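Local coordinates for VP24 (White spot syndrome virus, PDB 5HLJ), which is a major envelope protein of the virion, probably held in the viral membrane by a transmembrane helix, and associates into a trimer of beta-rich subunits, at residues F34-G39 with L93-Y98; R44-V49 with F168-D173; S59-K64 with N140-L145; L112-N117 with R121-N126. All coordinates share one frame; numbering follows the deposited sequence.

All four contacts reach the same mixed sheet of one subunit in the trimer. Contacts 1 and 3 are neighbours, their centres about 11 Å apart, and they meet where strands 90-99 and 141-151 pair: Val-97 N lies 2.8 Å from Asn-143 O. Contact 2 lies about 17 Å from contact 1, centre to centre, and joins the turn before strand 48-51 to the end of strand 161-170. Contact 4 lies farther off, its centre about 31 Å from that of contact 3, on the opposite side of the chain's centre. Even so, its Leu-112 packs on Phe-34 of contact 1, and contacts 1 and 4 both touch the second subunit.

Contact 1. Residues F34-G39 with L93-Y98; sequences FNFVNG and LYARVY
Phe-34 and Leu-93 bring the two backbones nearest each other, with their CA atoms 4.8 Å apart. Strand 34-36 and strand 93-98 run in roughly the same sense, 37° between their directions, and diverge from that point. No hydrogen bond joins the two segments directly; side chains make the contact. A water accepts a bond from Tyr-94 N at 3.0 Å beside the meeting point.

Leu-93 is the central side chain. Its CB lies 4.1 Å from Phe-34 CB, and from there CG extends anti to the backbone N (chi1 171°), which carries the two methyl groups toward Phe-36. CD1 sits over one face of the Phe-36 ring, offset toward the rim, while CD2 touches the ring at CZ, 4.0 Å away. CD1 also packs against the backbone of Phe-34, 3.9 Å from its O. The Phe-36 side chain crosses that of Leu-93 at about a right angle and continues to Ala-95, whose CB approaches ring atom CE2 obliquely at 3.9 Å. The Phe-34 ring behaves differently: beyond CB it turns away from strand 93-98, leaving Leu-93 N at its edge, near the ring plane.

All four touching residues are buried near the middle of the subunit, the centre of the contact lying about 6 Å from the centre of the chain. The Phe-34 ring meets Phe-147 and packs on Ala-149 and Phe-151 of strand 141-151, and both Phe-34 and Phe-36 rest on Ile-25 of strand 19-28. Farther along, Gly-39 pairs with an antiparallel strand of the second subunit, carrying the sheet across the interface.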
loop_
_atom_site.group_PDB
_atom_site.type_symbol
_atom_site.label_atom_id
_atom_site.label_comp_id
_atom_site.label_asym_id
_atom_site.label_seq_id
_atom_site.Cartn_x
_atom_site.Cartn_y
_atom_site.Cartn_z
ATOM N N PHE A 34 16.222 -11.766 -1.678
ATOM C CA PHE A 34 15.053 -12.281 -0.988
ATOM C C PHE A 34 14.790 -13.644 -1.570
ATOM O O PHE A 34 15.084 -13.879 -2.728
ATOM C CB PHE A 34 13.831 -11.375 -1.161
ATOM C CG PHE A 34 13.790 -10.235 -0.206
ATOM C CD1 PHE A 34 13.530 -10.453 1.139
ATOM C CD2 PHE A 34 14.009 -8.940 -0.648
ATOM C CE1 PHE A 34 13.483 -9.399 2.026
ATOM C CE2 PHE A 34 13.970 -7.882 0.237
ATOM C CZ PHE A 34 13.711 -8.109 1.574
ATOM N N ASN A 35 14.223 -14.539 -0.777
ATOM C CA ASN A 35 13.966 -15.897 -1.234
ATOM C C ASN A 35 12.548 -16.339 -0.865
ATOM O O ASN A 35 12.134 -16.214 0.295
ATOM C CB ASN A 35 15.013 -16.844 -0.629
ATOM C CG ASN A 35 15.047 -18.194 -1.313
ATOM O OD1 ASN A 35 14.766 -18.310 -2.507
ATOM N ND2 ASN A 35 15.399 -19.225 -0.555
ATOM N N PHE A 36 11.791 -16.831 -1.849
ATOM C CA PHE A 36 10.426 -17.295 -1.581
ATOM C C PHE A 36 10.404 -18.470 -0.609
ATOM O O PHE A 36 11.363 -19.231 -0.528
ATOM C CB PHE A 36 9.721 -17.721 -2.863
ATOM C CG PHE A 36 9.336 -16.581 -3.764
ATOM C CD1 PHE A 36 8.514 -15.547 -3.299
ATOM C CD2 PHE A 36 9.758 -16.559 -5.094
ATOM C CE1 PHE A 36 8.144 -14.500 -4.139
ATOM C CE2 PHE A 36 9.399 -15.515 -5.939
ATOM C CZ PHE A 36 8.582 -14.482 -5.454
ATOM N N VAL A 37 9.307 -18.604 0.131
ATOM C CA VAL A 37 8.948 -19.871 0.754
ATOM C C VAL A 37 8.083 -20.613 -0.256
ATOM O O VAL A 37 7.122 -20.050 -0.789
ATOM C CB VAL A 37 8.186 -19.674 2.080
ATOM C CG1 VAL A 37 7.613 -20.999 2.571
ATOM C CG2 VAL A 37 9.091 -19.038 3.126
ATOM N N ASN A 38 8.422 -21.857 -0.565
ATOM C CA ASN A 38 7.667 -22.584 -1.592
ATOM C C ASN A 38 6.303 -22.994 -1.054
ATOM O O ASN A 38 6.124 -23.118 0.162
ATOM C CB ASN A 38 8.446 -23.805 -2.083
ATOM C CG ASN A 38 8.752 -24.780 -0.972
ATOM O OD1 ASN A 38 9.612 -24.522 -0.126
ATOM N ND2 ASN A 38 8.053 -25.912 -0.968
ATOM N N GLY A 39 5.343 -23.182 -1.955
ATOM C CA GLY A 39 3.982 -23.485 -1.557
ATOM C C GLY A 39 3.039 -23.057 -2.656
ATOM O O GLY A 39 3.478 -22.776 -3.775
ATOM N N LEU A 93 14.865 -8.983 -4.702
ATOM C CA LEU A 93 14.146 -10.156 -5.169
ATOM C C LEU A 93 14.357 -10.246 -6.682
ATOM O O LEU A 93 13.996 -9.326 -7.411
ATOM C CB LEU A 93 12.647 -10.079 -4.837
ATOM C CG LEU A 93 11.853 -11.200 -5.518
ATOM C CD1 LEU A 93 12.116 -12.559 -4.834
ATOM C CD2 LEU A 93 10.364 -10.885 -5.612
ATOM N N TYR A 94 14.973 -11.327 -7.146
ATOM C CA TYR A 94 15.123 -11.542 -8.576
ATOM C C TYR A 94 14.321 -12.787 -8.919
ATOM O O TYR A 94 14.773 -13.920 -8.684
ATOM C CB TYR A 94 16.603 -11.690 -8.977
ATOM C CG TYR A 94 16.827 -11.707 -10.478
ATOM C CD1 TYR A 94 17.296 -10.583 -11.153
ATOM C CD2 TYR A 94 16.554 -12.852 -11.225
ATOM C CE1 TYR A 94 17.491 -10.609 -12.541
ATOM C CE2 TYR A 94 16.733 -12.885 -12.589
ATOM C CZ TYR A 94 17.202 -11.769 -13.252
ATOM O OH TYR A 94 17.365 -11.839 -14.625
ATOM N N ALA A 95 13.121 -12.581 -9.456
ATOM C CA ALA A 95 12.198 -13.690 -9.641
ATOM C C ALA A 95 11.898 -13.955 -11.105
ATOM O O ALA A 95 11.894 -13.039 -11.926
ATOM C CB ALA A 95 10.900 -13.430 -8.884
ATOM N N ARG A 96 11.641 -15.224 -11.414
ATOM C CA ARG A 96 11.186 -15.623 -12.733
ATOM C C ARG A 96 9.746 -16.076 -12.577
ATOM O O ARG A 96 9.429 -16.900 -11.711
ATOM C CB ARG A 96 12.075 -16.733 -13.322
ATOM C CG ARG A 96 13.569 -16.356 -13.435
ATOM C CD ARG A 96 13.847 -15.436 -14.627
ATOM N NE ARG A 96 13.669 -16.139 -15.905
ATOM C CZ ARG A 96 13.478 -15.531 -17.072
ATOM N NH1 ARG A 96 13.433 -14.205 -17.128
ATOM N NH2 ARG A 96 13.309 -16.243 -18.181
ATOM N N VAL A 97 8.865 -15.516 -13.391
ATOM C CA VAL A 97 7.445 -15.741 -13.227
ATOM C C VAL A 97 6.828 -16.200 -14.532
ATOM O O VAL A 97 6.826 -15.470 -15.523
ATOM C CB VAL A 97 6.707 -14.466 -12.728
ATOM C CG1 VAL A 97 5.213 -14.741 -12.531
ATOM C CG2 VAL A 97 7.313 -13.966 -11.437
ATOM N N TYR A 98 6.286 -17.415 -14.512
ATOM C CA TYR A 98 5.597 -17.957 -15.663
ATOM C C TYR A 98 4.113 -17.625 -15.588
ATOM O O TYR A 98 3.407 -18.093 -14.699
ATOM C CB TYR A 98 5.809 -19.473 -15.755
ATOM C CG TYR A 98 5.218 -20.112 -16.992
ATOM C CD1 TYR A 98 5.293 -19.475 -18.226
ATOM C CD2 TYR A 98 4.619 -21.370 -16.934
ATOM C CE1 TYR A 98 4.761 -20.051 -19.361
ATOM C CE2 TYR A 98 4.085 -21.960 -18.074
ATOM C CZ TYR A 98 4.160 -21.299 -19.281
ATOM O OH TYR A 98 3.635 -21.875 -20.422
HETATM O O HOH W 1 15.902 -12.931 -4.779
#

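Contact 2. Residues R44-V49 with F168-D173; sequences RNYGKV and FSPGND
The Tyr-46 ring lies across the side chain of Phe-168 and presents one face to it. Phe-168 CB stands over that face in a CH-pi contact, 4.0 Å from the ring centroid, and is nearest to the phenol end, 3.8 Å from Tyr-46 CZ. Beyond this CB the Phe-168 ring is set with CG anti to the carbonyl carbon (chi1 -73°), its edge toward the same Tyr-46 face. The result is a T-shaped pair, with centroids 5.7 Å apart and planes at 86°.

Tyr-46 also has CG beside its backbone N, which points the ring out of the loop and across the backbone of 168-170. Its hydroxyl therefore ends against the backbone: OH is 3.2 Å from Ser-169 CA and 3.4 Å from Pro-170 CD. These are packing contacts; the polar partner of the hydroxyl is the backbone O of Glu-17. Ser-169 OG is hydrogen-bonded to Asp-108.

The aromatic pair thus fastens the turn ahead of strand 48-51 to the last residues of strand 161-170. Ile-68 of strand 68-72 and Ile-105 of strand 105-114 each pack on both aromatic side chains, and Ile-21 of strand 19-28 adds to the packing round Phe-168.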
loop_
_atom_site.group_PDB
_atom_site.type_symbol
_atom_site.label_atom_id
_atom_site.label_comp_id
_atom_site.label_asym_id
_atom_site.label_seq_id
_atom_site.Cartn_x
_atom_site.Cartn_y
_atom_site.Cartn_z
ATOM N N ARG A 44 -8.811 -16.038 -6.508
ATOM C CA ARG A 44 -10.149 -16.026 -7.083
ATOM C C ARG A 44 -10.120 -15.684 -8.572
ATOM O O ARG A 44 -10.948 -16.169 -9.323
ATOM C CB ARG A 44 -11.080 -15.052 -6.339
ATOM C CG ARG A 44 -10.781 -14.862 -4.854
ATOM C CD ARG A 44 -11.869 -14.013 -4.140
ATOM N NE ARG A 44 -12.553 -13.072 -5.040
ATOM C CZ ARG A 44 -12.132 -11.831 -5.315
ATOM N NH1 ARG A 44 -11.004 -11.354 -4.771
ATOM N NH2 ARG A 44 -12.839 -11.064 -6.152
ATOM N N ASN A 45 -9.177 -14.856 -9.005
ATOM C CA ASN A 45 -9.201 -14.370 -10.379
ATOM C C ASN A 45 -8.006 -14.802 -11.225
ATOM O O ASN A 45 -8.015 -14.605 -12.434
ATOM C CB ASN A 45 -9.296 -12.841 -10.394
ATOM C CG ASN A 45 -10.521 -12.318 -9.653
ATOM O OD1 ASN A 45 -10.405 -11.506 -8.733
ATOM N ND2 ASN A 45 -11.697 -12.775 -10.057
ATOM N N TYR A 46 -6.981 -15.383 -10.604
ATOM C CA TYR A 46 -5.745 -15.655 -11.329
ATOM C C TYR A 46 -5.362 -17.126 -11.310
ATOM O O TYR A 46 -4.216 -17.477 -11.575
ATOM C CB TYR A 46 -4.612 -14.772 -10.770
ATOM C CG TYR A 46 -4.891 -13.332 -11.092
ATOM C CD1 TYR A 46 -4.479 -12.780 -12.298
ATOM C CD2 TYR A 46 -5.646 -12.547 -10.235
ATOM C CE1 TYR A 46 -4.778 -11.474 -12.622
ATOM C CE2 TYR A 46 -5.951 -11.238 -10.554
ATOM C CZ TYR A 46 -5.519 -10.710 -11.747
ATOM O OH TYR A 46 -5.825 -9.410 -12.060
ATOM N N GLY A 47 -6.326 -17.991 -11.018
ATOM C CA GLY A 47 -6.055 -19.416 -10.969
ATOM C C GLY A 47 -5.173 -19.758 -9.787
ATOM O O GLY A 47 -5.214 -19.071 -8.757
ATOM N N LYS A 48 -4.373 -20.815 -9.935
ATOM C CA LYS A 48 -3.506 -21.274 -8.857
ATOM C C LYS A 48 -2.119 -20.646 -8.961
ATOM O O LYS A 48 -1.481 -20.672 -10.014
ATOM C CB LYS A 48 -3.386 -22.809 -8.854
ATOM C CG LYS A 48 -2.692 -23.354 -7.583
ATOM C CD LYS A 48 -2.105 -24.762 -7.756
ATOM C CE LYS A 48 -3.029 -25.865 -7.227
ATOM N NZ LYS A 48 -2.952 -26.094 -5.740
ATOM N N VAL A 49 -1.651 -20.073 -7.864
ATOM C CA VAL A 49 -0.302 -19.560 -7.834
ATOM C C VAL A 49 0.598 -20.639 -7.260
ATOM O O VAL A 49 0.324 -21.182 -6.200
ATOM C CB VAL A 49 -0.214 -18.255 -7.041
ATOM C CG1 VAL A 49 1.219 -17.907 -6.738
ATOM C CG2 VAL A 49 -0.873 -17.136 -7.836
ATOM N N PHE A 168 -1.996 -7.807 -8.294
ATOM C CA PHE A 168 -2.139 -8.197 -9.691
ATOM C C PHE A 168 -3.329 -7.495 -10.327
ATOM O O PHE A 168 -4.392 -7.385 -9.712
ATOM C CB PHE A 168 -2.339 -9.718 -9.832
ATOM C CG PHE A 168 -1.108 -10.538 -9.568
ATOM C CD1 PHE A 168 0.036 -9.968 -9.032
ATOM C CD2 PHE A 168 -1.103 -11.898 -9.855
ATOM C CE1 PHE A 168 1.174 -10.750 -8.774
ATOM C CE2 PHE A 168 0.016 -12.680 -9.620
ATOM C CZ PHE A 168 1.164 -12.102 -9.076
ATOM N N SER A 169 -3.176 -7.054 -11.571
ATOM C CA SER A 169 -4.320 -6.542 -12.315
ATOM C C SER A 169 -4.245 -6.960 -13.787
ATOM O O SER A 169 -3.171 -7.262 -14.295
ATOM C CB SER A 169 -4.418 -5.013 -12.163
ATOM O OG SER A 169 -3.249 -4.377 -12.628
ATOM N N PRO A 170 -5.396 -7.004 -14.469
ATOM C CA PRO A 170 -5.403 -7.464 -15.861
ATOM C C PRO A 170 -4.783 -6.465 -16.817
ATOM O O PRO A 170 -4.909 -5.264 -16.608
ATOM C CB PRO A 170 -6.900 -7.630 -16.172
ATOM C CG PRO A 170 -7.599 -7.574 -14.847
ATOM C CD PRO A 170 -6.757 -6.714 -13.981
ATOM N N GLY A 171 -4.129 -6.956 -17.864
ATOM C CA GLY A 171 -3.729 -6.088 -18.955
ATOM C C GLY A 171 -2.293 -5.638 -18.836
ATOM O O GLY A 171 -1.539 -6.117 -17.977
ATOM N N ASN A 172 -1.913 -4.702 -19.697
ATOM C CA ASN A 172 -0.520 -4.333 -19.851
ATOM C C ASN A 172 -0.326 -2.827 -20.043
ATOM O O ASN A 172 0.782 -2.379 -20.339
ATOM C CB ASN A 172 0.077 -5.102 -21.030
ATOM C CG ASN A 172 -0.736 -4.931 -22.306
ATOM O OD1 ASN A 172 -1.099 -3.817 -22.675
ATOM N ND2 ASN A 172 -1.052 -6.044 -22.966
ATOM N N ASP A 173 -1.399 -2.056 -19.864
ATOM C CA ASP A 173 -1.336 -0.603 -20.047
ATOM C C ASP A 173 -0.469 0.078 -18.993
ATOM O O ASP A 173 -0.637 -0.139 -17.789
ATOM C CB ASP A 173 -2.741 0.015 -20.024
ATOM C CG ASP A 173 -3.515 -0.237 -21.305
ATOM O OD1 ASP A 173 -2.955 -0.008 -22.405
ATOM O OD2 ASP A 173 -4.689 -0.665 -21.205
#

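Contact 3. Residues S59-K64 with N140-L145; sequences SELVKK and NRINTL
Ile-142 reaches from strand 141-151 to Leu-61 and Val-62 at the end of the short helix 58-61. Its CB points toward the helix end and is the fork from which two branches serve two different partners. The CG2 branch, anti to the backbone N, meets Leu-61, with CG2 3.9 Å from CD2. The longer branch leaves with CG1 anti to the carbonyl carbon (chi1 -49°), and CG1 passes 4.1 Å from Val-62 CG1. An extended second torsion (chi2 -178°) then carries the terminal CD1 to the same valine methyl, 3.7 Å from Val-62 CG1. The isoleucine and valine side chains cross at about a right angle and touch through Ile-142 CG1 and CD1.

Leu-61 and Val-62 are adjacent where the helix gives way to a type I turn, Leu-61 to Lys-64. Lys-63 N bonds to Glu-60 O at 2.9 Å, and on the far side of the turn Lys-63 NZ forms a weak hydrogen bond within a salt bridge to Glu-60 OE2, 3.1 Å long. Tyr-98 of strand 90-99 packs on both Val-62 and Ile-142, and Leu-61 continues inward onto Ile-69 and Thr-71 of strand 68-72.

Chemically, the contact across the two segments is purely apolar. With no hydrogen bond between them, the direct contact between helix end and strand rests on apolar packing, more deeply buried at Leu-61 than at the exposed Val-62, while the charged pair stays within the helix and turn.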
loop_
_atom_site.group_PDB
_atom_site.type_symbol
_atom_site.label_atom_id
_atom_site.label_comp_id
_atom_site.label_asym_id
_atom_site.label_seq_id
_atom_site.Cartn_x
_atom_site.Cartn_y
_atom_site.Cartn_z
ATOM N N SER A 59 13.014 -24.407 -17.948
ATOM C CA SER A 59 12.326 -25.565 -18.548
ATOM C C SER A 59 11.505 -26.339 -17.505
ATOM O O SER A 59 10.418 -26.818 -17.799
ATOM C CB SER A 59 13.315 -26.502 -19.244
ATOM O OG SER A 59 14.352 -26.886 -18.364
ATOM N N GLU A 60 12.032 -26.445 -16.291
ATOM C CA GLU A 60 11.284 -27.014 -15.186
ATOM C C GLU A 60 10.088 -26.136 -14.800
ATOM O O GLU A 60 8.981 -26.645 -14.555
ATOM C CB GLU A 60 12.208 -27.227 -13.988
ATOM C CG GLU A 60 13.153 -28.423 -14.182
ATOM C CD GLU A 60 12.392 -29.718 -14.514
ATOM O OE1 GLU A 60 11.496 -30.101 -13.729
ATOM O OE2 GLU A 60 12.675 -30.343 -15.563
ATOM N N LEU A 61 10.300 -24.819 -14.788
ATOM C CA LEU A 61 9.277 -23.888 -14.312
ATOM C C LEU A 61 7.972 -24.024 -15.096
ATOM O O LEU A 61 6.903 -23.972 -14.505
ATOM C CB LEU A 61 9.787 -22.438 -14.367
ATOM C CG LEU A 61 9.106 -21.386 -13.484
ATOM C CD1 LEU A 61 9.460 -21.587 -12.009
ATOM C CD2 LEU A 61 9.507 -19.994 -13.939
ATOM N N VAL A 62 8.050 -24.228 -16.413
ATOM C CA VAL A 62 6.827 -24.323 -17.216
ATOM C C VAL A 62 6.108 -25.675 -17.102
ATOM O O VAL A 62 5.065 -25.884 -17.725
ATOM C CB VAL A 62 7.103 -24.049 -18.717
ATOM C CG1 VAL A 62 7.710 -22.654 -18.898
ATOM C CG2 VAL A 62 7.980 -25.127 -19.329
ATOM N N LYS A 63 6.651 -26.589 -16.303
ATOM C CA LYS A 63 6.011 -27.892 -16.113
ATOM C C LYS A 63 5.235 -27.979 -14.792
ATOM O O LYS A 63 4.485 -28.929 -14.566
ATOM C CB LYS A 63 7.063 -29.002 -16.178
ATOM C CG LYS A 63 7.871 -28.972 -17.479
ATOM C CD LYS A 63 8.581 -30.289 -17.780
ATOM C CE LYS A 63 9.872 -30.426 -17.016
ATOM N NZ LYS A 63 10.685 -31.557 -17.555
ATOM N N LYS A 64 5.408 -26.984 -13.922
ATOM C CA LYS A 64 4.755 -27.007 -12.622
ATOM C C LYS A 64 3.240 -26.920 -12.751
ATOM O O LYS A 64 2.710 -26.452 -13.761
ATOM C CB LYS A 64 5.273 -25.879 -11.745
ATOM C CG LYS A 64 6.761 -25.884 -11.584
ATOM C CD LYS A 64 7.252 -27.122 -10.882
ATOM C CE LYS A 64 8.757 -27.102 -10.778
ATOM N NZ LYS A 64 9.262 -28.177 -9.887
ATOM N N ASN A 140 2.122 -16.581 -21.580
ATOM C CA ASN A 140 2.895 -17.602 -22.285
ATOM C C ASN A 140 4.367 -17.285 -22.287
ATOM O O ASN A 140 5.111 -17.737 -23.158
ATOM C CB ASN A 140 2.406 -17.781 -23.726
ATOM C CG ASN A 140 1.050 -18.434 -23.788
ATOM O OD1 ASN A 140 0.094 -17.866 -24.323
ATOM N ND2 ASN A 140 0.950 -19.630 -23.213
ATOM N N ARG A 141 4.789 -16.505 -21.301
ATOM C CA ARG A 141 6.175 -16.119 -21.228
ATOM C C ARG A 141 6.664 -16.227 -19.801
ATOM O O ARG A 141 5.877 -16.134 -18.855
ATOM C CB ARG A 141 6.358 -14.701 -21.771
ATOM C CG ARG A 141 7.750 -14.442 -22.305
ATOM C CD ARG A 141 7.900 -13.018 -22.788
ATOM N NE ARG A 141 6.987 -12.704 -23.890
ATOM C CZ ARG A 141 6.901 -11.499 -24.451
ATOM N NH1 ARG A 141 7.686 -10.517 -24.011
ATOM N NH2 ARG A 141 6.042 -11.281 -25.448
ATOM N N ILE A 142 7.959 -16.476 -19.647
ATOM C CA ILE A 142 8.589 -16.356 -18.349
ATOM C C ILE A 142 9.139 -14.933 -18.241
ATOM O O ILE A 142 9.846 -14.458 -19.131
ATOM C CB ILE A 142 9.695 -17.398 -18.157
ATOM C CG1 ILE A 142 9.161 -18.787 -18.531
ATOM C CG2 ILE A 142 10.201 -17.400 -16.723
ATOM C CD1 ILE A 142 10.159 -19.894 -18.329
ATOM N N ASN A 143 8.787 -14.250 -17.159
ATOM C CA ASN A 143 9.103 -12.838 -16.995
ATOM C C ASN A 143 10.005 -12.597 -15.801
ATOM O O ASN A 143 9.907 -13.293 -14.789
ATOM C CB ASN A 143 7.828 -12.020 -16.812
ATOM C CG ASN A 143 6.795 -12.284 -17.885
ATOM O OD1 ASN A 143 6.703 -11.540 -18.870
ATOM N ND2 ASN A 143 5.987 -13.334 -17.691
ATOM N N THR A 144 10.871 -11.602 -15.902
ATOM C CA THR A 144 11.639 -11.191 -14.744
ATOM C C THR A 144 10.811 -10.226 -13.890
ATOM O O THR A 144 10.153 -9.318 -14.408
ATOM C CB THR A 144 12.978 -10.562 -15.173
ATOM O OG1 THR A 144 13.773 -11.585 -15.775
ATOM C CG2 THR A 144 13.742 -10.009 -13.972
ATOM N N LEU A 145 10.805 -10.472 -12.584
ATOM C CA LEU A 145 10.104 -9.610 -11.633
ATOM C C LEU A 145 11.043 -9.289 -10.494
ATOM O O LEU A 145 11.620 -10.196 -9.897
ATOM C CB LEU A 145 8.832 -10.280 -11.106
ATOM C CG LEU A 145 8.001 -9.549 -10.038
ATOM C CD1 LEU A 145 7.440 -8.260 -10.571
ATOM C CD2 LEU A 145 6.835 -10.432 -9.533
#

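Contact 4. Residues L112-N117 with R121-N126; sequences LSPGLN and REFSAN
Asn-117 and Glu-122 face each other across a hairpin-like reversal, in which the chain leaves strand 105-114 and folds back as a loop that contains an ST turn at Ser-124. Their side chains meet with the amide and carboxylate planes 71° apart. The Asn-117 amide is brought round by a first torsion that sets CG between the backbone N and the carbonyl carbon (chi1 62°). ND2 then donates to Glu-122 OE1 at 3.3 Å, almost straight (172°). OE1 lies in the amide plane, but ND2 meets it on the anti side of the carboxylate, somewhat out of the carboxylate plane. On the backbone of the same two residues, Asn-117 N donates to Glu-122 O at 3.0 Å. Each group has a second partner: Asn-117 OD1 bonds to Thr-119 OG1, and Glu-122 OE2 to Asn-82 ND2 of the second subunit.

Leu-116 lies alongside the same carbonyl, CD2 3.6 Å from Glu-122 O. Farther back, the Pro-114 ring and the Phe-123 side chain cross at a slant, with Pro-114 CG 3.7 Å from Phe-123 CD2. The phenylalanine ring goes on to meet Tyr-131 of the second subunit, so this loop forms part of the trimer interface.

A water also joins the backbones, donating to Gly-115 O at 2.7 Å and accepting from Ser-124 N at 2.8 Å. The ST turn closes with Asn-126 N donating to Ser-124 OG at 3.1 Å.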
loop_
_atom_site.group_PDB
_atom_site.type_symbol
_atom_site.label_atom_id
_atom_site.label_comp_id
_atom_site.label_asym_id
_atom_site.label_seq_id
_atom_site.Cartn_x
_atom_site.Cartn_y
_atom_site.Cartn_z
ATOM N N LEU A 112 5.705 -4.740 1.976
ATOM C CA LEU A 112 6.318 -5.706 2.863
ATOM C C LEU A 112 5.929 -5.434 4.290
ATOM O O LEU A 112 5.819 -4.287 4.716
ATOM C CB LEU A 112 7.852 -5.661 2.796
ATOM C CG LEU A 112 8.709 -6.193 1.659
ATOM C CD1 LEU A 112 10.147 -6.052 2.122
ATOM C CD2 LEU A 112 8.393 -7.645 1.316
ATOM N N SER A 113 5.778 -6.510 5.036
ATOM C CA SER A 113 5.706 -6.440 6.469
ATOM C C SER A 113 6.725 -7.442 6.997
ATOM O O SER A 113 6.855 -8.528 6.436
ATOM C CB SER A 113 4.294 -6.766 6.956
ATOM O OG SER A 113 4.289 -7.079 8.343
ATOM N N PRO A 114 7.458 -7.088 8.062
ATOM C CA PRO A 114 8.239 -8.135 8.738
ATOM C C PRO A 114 7.298 -9.206 9.260
ATOM O O PRO A 114 6.155 -8.869 9.587
ATOM C CB PRO A 114 8.925 -7.393 9.887
ATOM C CG PRO A 114 8.023 -6.192 10.151
ATOM C CD PRO A 114 7.501 -5.803 8.784
ATOM N N GLY A 115 7.738 -10.460 9.286
ATOM C CA GLY A 115 6.999 -11.517 9.958
ATOM C C GLY A 115 7.366 -11.528 11.439
ATOM O O GLY A 115 8.240 -10.771 11.870
ATOM N N LEU A 116 6.690 -12.361 12.229
ATOM C CA LEU A 116 7.013 -12.495 13.648
ATOM C C LEU A 116 8.307 -13.277 13.794
ATOM O O LEU A 116 8.579 -14.172 12.997
ATOM C CB LEU A 116 5.877 -13.191 14.407
ATOM C CG LEU A 116 4.572 -12.394 14.502
ATOM C CD1 LEU A 116 3.441 -13.270 15.018
ATOM C CD2 LEU A 116 4.742 -11.137 15.359
ATOM N N ASN A 117 9.116 -12.943 14.792
ATOM C CA ASN A 117 10.358 -13.684 14.999
ATOM C C ASN A 117 10.099 -14.942 15.815
ATOM O O ASN A 117 8.951 -15.382 15.941
ATOM C CB ASN A 117 11.441 -12.808 15.659
ATOM C CG ASN A 117 11.064 -12.305 17.058
ATOM O OD1 ASN A 117 10.212 -12.865 17.750
ATOM N ND2 ASN A 117 11.729 -11.238 17.480
ATOM N N ARG A 121 5.984 -13.082 19.052
ATOM C CA ARG A 121 5.319 -11.920 19.650
ATOM C C ARG A 121 6.079 -10.617 19.430
ATOM O O ARG A 121 5.775 -9.602 20.058
ATOM C CB ARG A 121 5.120 -12.126 21.162
ATOM C CG ARG A 121 4.266 -13.340 21.551
ATOM C CD ARG A 121 4.153 -13.488 23.074
ATOM N NE ARG A 121 3.389 -12.395 23.672
ATOM C CZ ARG A 121 2.056 -12.327 23.659
ATOM N NH1 ARG A 121 1.338 -13.285 23.082
ATOM N NH2 ARG A 121 1.440 -11.298 24.215
ATOM N N GLU A 122 7.078 -10.650 18.562
ATOM C CA GLU A 122 7.875 -9.468 18.253
ATOM C C GLU A 122 8.160 -9.421 16.760
ATOM O O GLU A 122 8.186 -10.459 16.104
ATOM C CB GLU A 122 9.192 -9.473 19.026
ATOM C CG GLU A 122 9.050 -9.532 20.539
ATOM C CD GLU A 122 10.340 -9.978 21.240
ATOM O OE1 GLU A 122 11.352 -10.230 20.549
ATOM O OE2 GLU A 122 10.333 -10.079 22.486
ATOM N N PHE A 123 8.372 -8.230 16.209
ATOM C CA PHE A 123 8.764 -8.171 14.804
ATOM C C PHE A 123 9.970 -7.266 14.639
ATOM O O PHE A 123 10.195 -6.378 15.447
ATOM C CB PHE A 123 7.596 -7.701 13.920
ATOM C CG PHE A 123 7.044 -6.346 14.290
ATOM C CD1 PHE A 123 6.018 -6.230 15.237
ATOM C CD2 PHE A 123 7.527 -5.192 13.679
ATOM C CE1 PHE A 123 5.497 -4.992 15.576
ATOM C CE2 PHE A 123 7.002 -3.932 14.018
ATOM C CZ PHE A 123 5.991 -3.834 14.972
ATOM N N SER A 124 10.750 -7.485 13.589
ATOM C CA SER A 124 11.872 -6.605 13.342
ATOM C C SER A 124 11.451 -5.194 12.930
ATOM O O SER A 124 10.722 -5.017 11.963
ATOM C CB SER A 124 12.767 -7.188 12.264
ATOM O OG SER A 124 13.643 -6.182 11.812
ATOM N N ALA A 125 11.942 -4.195 13.656
ATOM C CA ALA A 125 11.677 -2.789 13.354
ATOM C C ALA A 125 12.814 -2.207 12.548
ATOM O O ALA A 125 13.068 -1.007 12.588
ATOM C CB ALA A 125 11.480 -1.975 14.643
ATOM N N ASN A 126 13.529 -3.080 11.855
ATOM C CA ASN A 126 14.551 -2.668 10.901
ATOM C C ASN A 126 13.904 -1.864 9.765
ATOM O O ASN A 126 13.193 -2.441 8.935
ATOM C CB ASN A 126 15.256 -3.922 10.375
ATOM C CG ASN A 126 16.499 -3.615 9.576
ATOM O OD1 ASN A 126 16.922 -2.460 9.445
ATOM N ND2 ASN A 126 17.102 -4.666 9.037
HETATM O O HOH W 2 10.774 -9.858 12.083
#